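Local coordinates for cell surface protein (Putative S-layer protein) (Clostridioides difficile R20291, PDB 5NJL) that is a cell-surface, putative S-layer protein with an extended three-domain fold that shows cell adhesion in vitro and probably acts as an adhesin, at residues D103-A106 with E107-I111; K116-N120 with G121-V125. One frame throughout, in Å; residues are numbered along the deposited sequence. Where two conformers were deposited one is given.

Contact 1. Residues D103-A106 with E107-I111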
loop_
_atom_site.group_PDB
_atom_site.type_symbol
_atom_site.label_atom_id
_atom_site.label_comp_id
_atom_site.label_asym_id
_atom_site.label_seq_id
_atom_site.Cartn_x
_atom_site.Cartn_y
_atom_site.Cartn_z
ATOM N N ASP A 103 -20.256 -2.520 5.114
ATOM C CA ASP A 103 -20.508 -1.802 3.878
ATOM C C ASP A 103 -21.806 -2.278 3.187
ATOM O O ASP A 103 -22.560 -1.464 2.656
ATOM C CB ASP A 103 -19.349 -1.998 2.884
ATOM C CG ASP A 103 -18.066 -1.262 3.280
ATOM O OD1 ASP A 103 -18.114 -0.337 4.120
ATOM O OD2 ASP A 103 -17.010 -1.602 2.695
ATOM N N LEU A 104 -22.044 -3.582 3.175
ATOM C CA LEU A 104 -23.274 -4.131 2.581
ATOM C C LEU A 104 -24.505 -3.704 3.396
ATOM O O LEU A 104 -25.513 -3.283 2.844
ATOM C CB LEU A 104 -23.226 -5.638 2.477
ATOM C CG LEU A 104 -22.124 -6.190 1.580
ATOM C CD1 LEU A 104 -22.039 -7.683 1.756
ATOM C CD2 LEU A 104 -22.341 -5.848 0.124
ATOM N N SER A 105 -24.384 -3.783 4.716
ATOM C CA SER A 105 -25.429 -3.381 5.610
ATOM C C SER A 105 -25.769 -1.910 5.477
ATOM O O SER A 105 -26.952 -1.559 5.419
ATOM C CB SER A 105 -24.995 -3.690 7.052
ATOM O OG SER A 105 -26.076 -3.447 7.894
ATOM N N ALA A 106 -24.749 -1.041 5.409
ATOM C CA ALA A 106 -24.949 0.399 5.161
ATOM C C ALA A 106 -25.654 0.696 3.849
ATOM O O ALA A 106 -26.502 1.589 3.774
ATOM C CB ALA A 106 -23.615 1.152 5.180
ATOM N N GLU A 107 -25.300 -0.042 2.803
ATOM C CA GLU A 107 -25.925 0.161 1.507
ATOM C C GLU A 107 -27.420 -0.189 1.530
ATOM O O GLU A 107 -28.228 0.546 0.963
ATOM C CB GLU A 107 -25.217 -0.692 0.445
ATOM C CG GLU A 107 -25.649 -0.392 -0.977
ATOM C CD GLU A 107 -25.195 0.970 -1.468
ATOM O OE1 GLU A 107 -24.074 1.084 -2.018
ATOM O OE2 GLU A 107 -25.974 1.916 -1.328
ATOM N N ALA A 108 -27.774 -1.306 2.157
ATOM C CA ALA A 108 -29.176 -1.694 2.335
ATOM C C ALA A 108 -29.962 -0.574 3.012
ATOM O O ALA A 108 -31.034 -0.195 2.543
ATOM C CB ALA A 108 -29.282 -2.991 3.125
ATOM N N ASN A 109 -29.390 -0.020 4.083
ATOM C CA ASN A 109 -30.019 1.107 4.785
ATOM C C ASN A 109 -30.144 2.326 3.914
ATOM O O ASN A 109 -31.197 2.969 3.894
ATOM C CB ASN A 109 -29.260 1.464 6.057
ATOM C CG ASN A 109 -29.381 0.405 7.125
ATOM O OD1 ASN A 109 -30.375 -0.316 7.201
ATOM N ND2 ASN A 109 -28.370 0.323 7.982
ATOM N N SER A 110 -29.091 2.647 3.168
ATOM C CA SER A 110 -29.121 3.801 2.282
ATOM C C SER A 110 -30.170 3.675 1.171
ATOM O O SER A 110 -30.935 4.614 0.900
ATOM C CB SER A 110 -27.743 4.021 1.654
ATOM O OG SER A 110 -27.836 5.003 0.641
ATOM N N ILE A 111 -30.195 2.518 0.511
ATOM C CA ILE A 111 -31.185 2.277 -0.544
ATOM C C ILE A 111 -32.624 2.344 0.007
ATOM O O ILE A 111 -33.506 2.977 -0.603
ATOM C CB ILE A 111 -30.942 0.934 -1.262
ATOM C CG1 ILE A 111 -29.627 1.008 -2.064
ATOM C CG2 ILE A 111 -32.107 0.626 -2.206
ATOM C CD1 ILE A 111 -29.136 -0.344 -2.572
HETATM O O HOH W 1 -28.934 -2.929 6.882
#
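Two successive turns of the amphipathic helix 101-115 meet here, and the ladder of i to i+4 backbone hydrogen bonds carries the contact. Glu107 N donates to Asp103 O, Ala108 N to Leu104 O at 3.1 Å, Asn109 N to Ser105 O, and Ser110 N to Ala106 O at 2.9 Å. The straightest is Ala108 N to Leu104 O, with an N-H...O angle of 167°; the bond from Glu107 N to Asp103 O is more bent, at 151°.

On one flank a water adds a polar bridge between side chains a turn apart, with Asn109 in one of its two conformers. The water donates to Ser105 O at 2.8 Å and to Asn109 OD1 at 3.0 Å, and it accepts from Ser105 OG at 3.1 Å. Ser105 O therefore takes both the backbone N-H of Asn109 and the water. In this conformer the Asn109 torsion, with CG anti to its carbonyl carbon (chi1 -69°), leans the side-chain amide back along the helix, bringing CG to 3.6 Å from Ser105 O and OD1 to the shared water.

Glu107 CB packs 3.5 Å from Asp103 O and equally close to Leu104 O. Beyond CB the Glu107 chain bends at chi2 and heads off to place OE1 in a hydrogen bond with Tyr98 OH. Asp103 OD2 accepts from Glu99 N, just before the helix. Leu104, Ala108 and Ile111 pack on strand 138-145, Leu104 and Ile111 reaching strand 126-133 as well. A hydrated polar flank beside a row of buried aliphatic residues is typical of an amphipathic helix lying on a beta-sheet.

Contact 2. Residues K116-N120 with G121-V125. With SO4 (sulfate ion), chain M.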
loop_
_atom_site.group_PDB
_atom_site.type_symbol
_atom_site.label_atom_id
_atom_site.label_comp_id
_atom_site.label_asym_id
_atom_site.label_seq_id
_atom_site.Cartn_x
_atom_site.Cartn_y
_atom_site.Cartn_z
ATOM N N LYS A 116 -37.735 5.856 -0.298
ATOM C CA LYS A 116 -38.853 6.671 0.208
ATOM C C LYS A 116 -39.134 7.941 -0.602
ATOM O O LYS A 116 -40.289 8.354 -0.687
ATOM C CB LYS A 116 -38.623 7.046 1.667
ATOM C CG LYS A 116 -38.709 5.859 2.604
ATOM C CD LYS A 116 -38.296 6.232 4.006
ATOM C CE LYS A 116 -38.300 4.994 4.883
ATOM N NZ LYS A 116 -37.860 5.348 6.255
ATOM N N THR A 117 -38.100 8.551 -1.181
ATOM C CA THR A 117 -38.246 9.837 -1.887
ATOM C C THR A 117 -37.689 9.920 -3.292
ATOM O O THR A 117 -38.057 10.831 -4.019
ATOM C CB THR A 117 -37.555 10.988 -1.106
ATOM O OG1 THR A 117 -36.133 10.794 -1.107
ATOM C CG2 THR A 117 -38.048 11.066 0.311
ATOM N N GLU A 118 -36.781 9.024 -3.685
ATOM C CA GLU A 118 -36.127 9.148 -4.993
ATOM C C GLU A 118 -37.081 9.136 -6.165
ATOM O O GLU A 118 -38.041 8.352 -6.197
ATOM C CB GLU A 118 -35.098 8.029 -5.231
ATOM C CG GLU A 118 -33.706 8.350 -4.760
ATOM C CD GLU A 118 -32.944 9.305 -5.653
ATOM O OE1 GLU A 118 -33.380 9.646 -6.781
ATOM O OE2 GLU A 118 -31.867 9.714 -5.192
ATOM N N THR A 119 -36.771 9.988 -7.140
ATOM C CA THR A 119 -37.509 10.081 -8.389
ATOM C C THR A 119 -36.593 9.885 -9.593
ATOM O O THR A 119 -37.002 10.187 -10.701
ATOM C CB THR A 119 -38.213 11.460 -8.510
ATOM O OG1 THR A 119 -37.233 12.506 -8.541
ATOM C CG2 THR A 119 -39.147 11.696 -7.338
ATOM N N ASN A 120 -35.363 9.389 -9.392
ATOM C CA ASN A 120 -34.403 9.218 -10.487
ATOM C C ASN A 120 -34.095 7.759 -10.798
ATOM O O ASN A 120 -34.121 6.917 -9.912
ATOM C CB ASN A 120 -33.093 9.933 -10.160
ATOM C CG ASN A 120 -33.250 11.445 -10.158
ATOM O OD1 ASN A 120 -33.532 12.049 -11.190
ATOM N ND2 ASN A 120 -33.090 12.047 -9.005
ATOM N N GLY A 121 -33.740 7.505 -12.056
ATOM C CA GLY A 121 -33.327 6.194 -12.522
ATOM C C GLY A 121 -34.355 5.128 -12.189
ATOM O O GLY A 121 -35.561 5.330 -12.387
ATOM N N ILE A 122 -33.885 4.030 -11.597
ATOM C CA ILE A 122 -34.737 2.871 -11.320
ATOM C C ILE A 122 -35.831 3.221 -10.306
ATOM O O ILE A 122 -36.967 2.785 -10.454
ATOM C CB ILE A 122 -33.894 1.648 -10.887
ATOM C CG1 ILE A 122 -33.022 1.205 -12.062
ATOM C CG2 ILE A 122 -34.794 0.494 -10.430
ATOM C CD1 ILE A 122 -31.988 0.147 -11.718
ATOM N N TYR A 123 -35.512 4.070 -9.328
ATOM C CA TYR A 123 -36.478 4.455 -8.313
ATOM C C TYR A 123 -37.764 5.089 -8.859
ATOM O O TYR A 123 -38.819 4.952 -8.237
ATOM C CB TYR A 123 -35.877 5.435 -7.319
ATOM C CG TYR A 123 -34.727 4.922 -6.491
ATOM C CD1 TYR A 123 -34.951 4.088 -5.396
ATOM C CD2 TYR A 123 -33.424 5.351 -6.745
ATOM C CE1 TYR A 123 -33.899 3.654 -4.609
ATOM C CE2 TYR A 123 -32.354 4.926 -5.959
ATOM C CZ TYR A 123 -32.593 4.086 -4.899
ATOM O OH TYR A 123 -31.544 3.662 -4.116
ATOM N N LYS A 124 -37.658 5.765 -10.000
ATOM C CA LYS A 124 -38.809 6.390 -10.655
ATOM C C LYS A 124 -39.834 5.385 -11.174
ATOM O O LYS A 124 -41.022 5.654 -11.140
ATOM C CB LYS A 124 -38.337 7.255 -11.830
ATOM C CG LYS A 124 -39.408 8.164 -12.413
ATOM C CD LYS A 124 -38.810 9.073 -13.475
ATOM C CE LYS A 124 -39.877 9.962 -14.112
ATOM N NZ LYS A 124 -40.522 10.899 -13.143
ATOM N N VAL A 125 -39.362 4.248 -11.675
ATOM C CA VAL A 125 -40.203 3.297 -12.385
ATOM C C VAL A 125 -40.404 1.967 -11.658
ATOM O O VAL A 125 -41.111 1.100 -12.175
ATOM C CB VAL A 125 -39.630 3.039 -13.798
ATOM C CG1 VAL A 125 -39.664 4.346 -14.590
ATOM C CG2 VAL A 125 -38.215 2.426 -13.748
HETATM S S SO4 M . -34.721 9.152 -14.863
HETATM O O1 SO4 M . -33.779 9.976 -14.063
HETATM O O2 SO4 M . -35.453 10.019 -15.815
HETATM O O3 SO4 M . -33.979 8.106 -15.611
HETATM O O4 SO4 M . -35.711 8.497 -13.977
#
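A beta turn over Asn120-Tyr123, close to type II', leads from the loop after helix 101-115 into the short, weakly bonded helix 122-125, and the Glu118 and Tyr123 side chains pack against each other across it. Gly121, at the second position of the turn, takes a positive phi of 54°, a value that favours glycine.

The nonpolar part is a CH-pi contact. Glu118 CG sits over one face of the Tyr123 ring, 4.0 Å from its centroid and offset toward the rim, while Glu118 CB approaches Tyr123 CG to 3.4 Å. The Glu118 chain bends at chi2, which carries the carboxylate toward the ring edge at CD2; the two planes are 22° apart.

Hydrogen bonds brace the turn. Glu118 OE1 accepts twice from Asn120: the backbone N meets it nearly along its C-O axis, and ND2 uses its syn lone pair, each at 3.3 Å. Across the turn, Tyr123 N makes a weak bond to Asn120 O at 3.2 Å, and the same oxygen comes up at the edge of the Tyr123 ring, in its plane.

A sulfate, probably from the crystallisation liquor, is bound by the Gly121 backbone N-H. Lys124 runs beside it with its aliphatic part, CD lying 3.2 Å from sulfate O4, and Gly121 N donates to sulfate O1 at 3.2 Å with an almost linear N-H...O angle of 177°.

Followed from the N terminus, the chain completes contact 1 inside helix 101-115 before contact 2 begins, so the two lie in series and neither nest nor cross. Contact 1 closes only the repeating turns of the helix; contact 2 closes the short bend that follows it and delivers the chain through helix 122-125 into strand 126-133. Their centres are about 17 Å apart, yet they touch through packing of Ile111 CG2 against Tyr123 OH at 3.6 Å. Tyr123 also leans on Lys114 and Ala115, joining the bend to the end of the long helix, and on Leu166, while Ile111 meets Val128, Ala130 and Ile141.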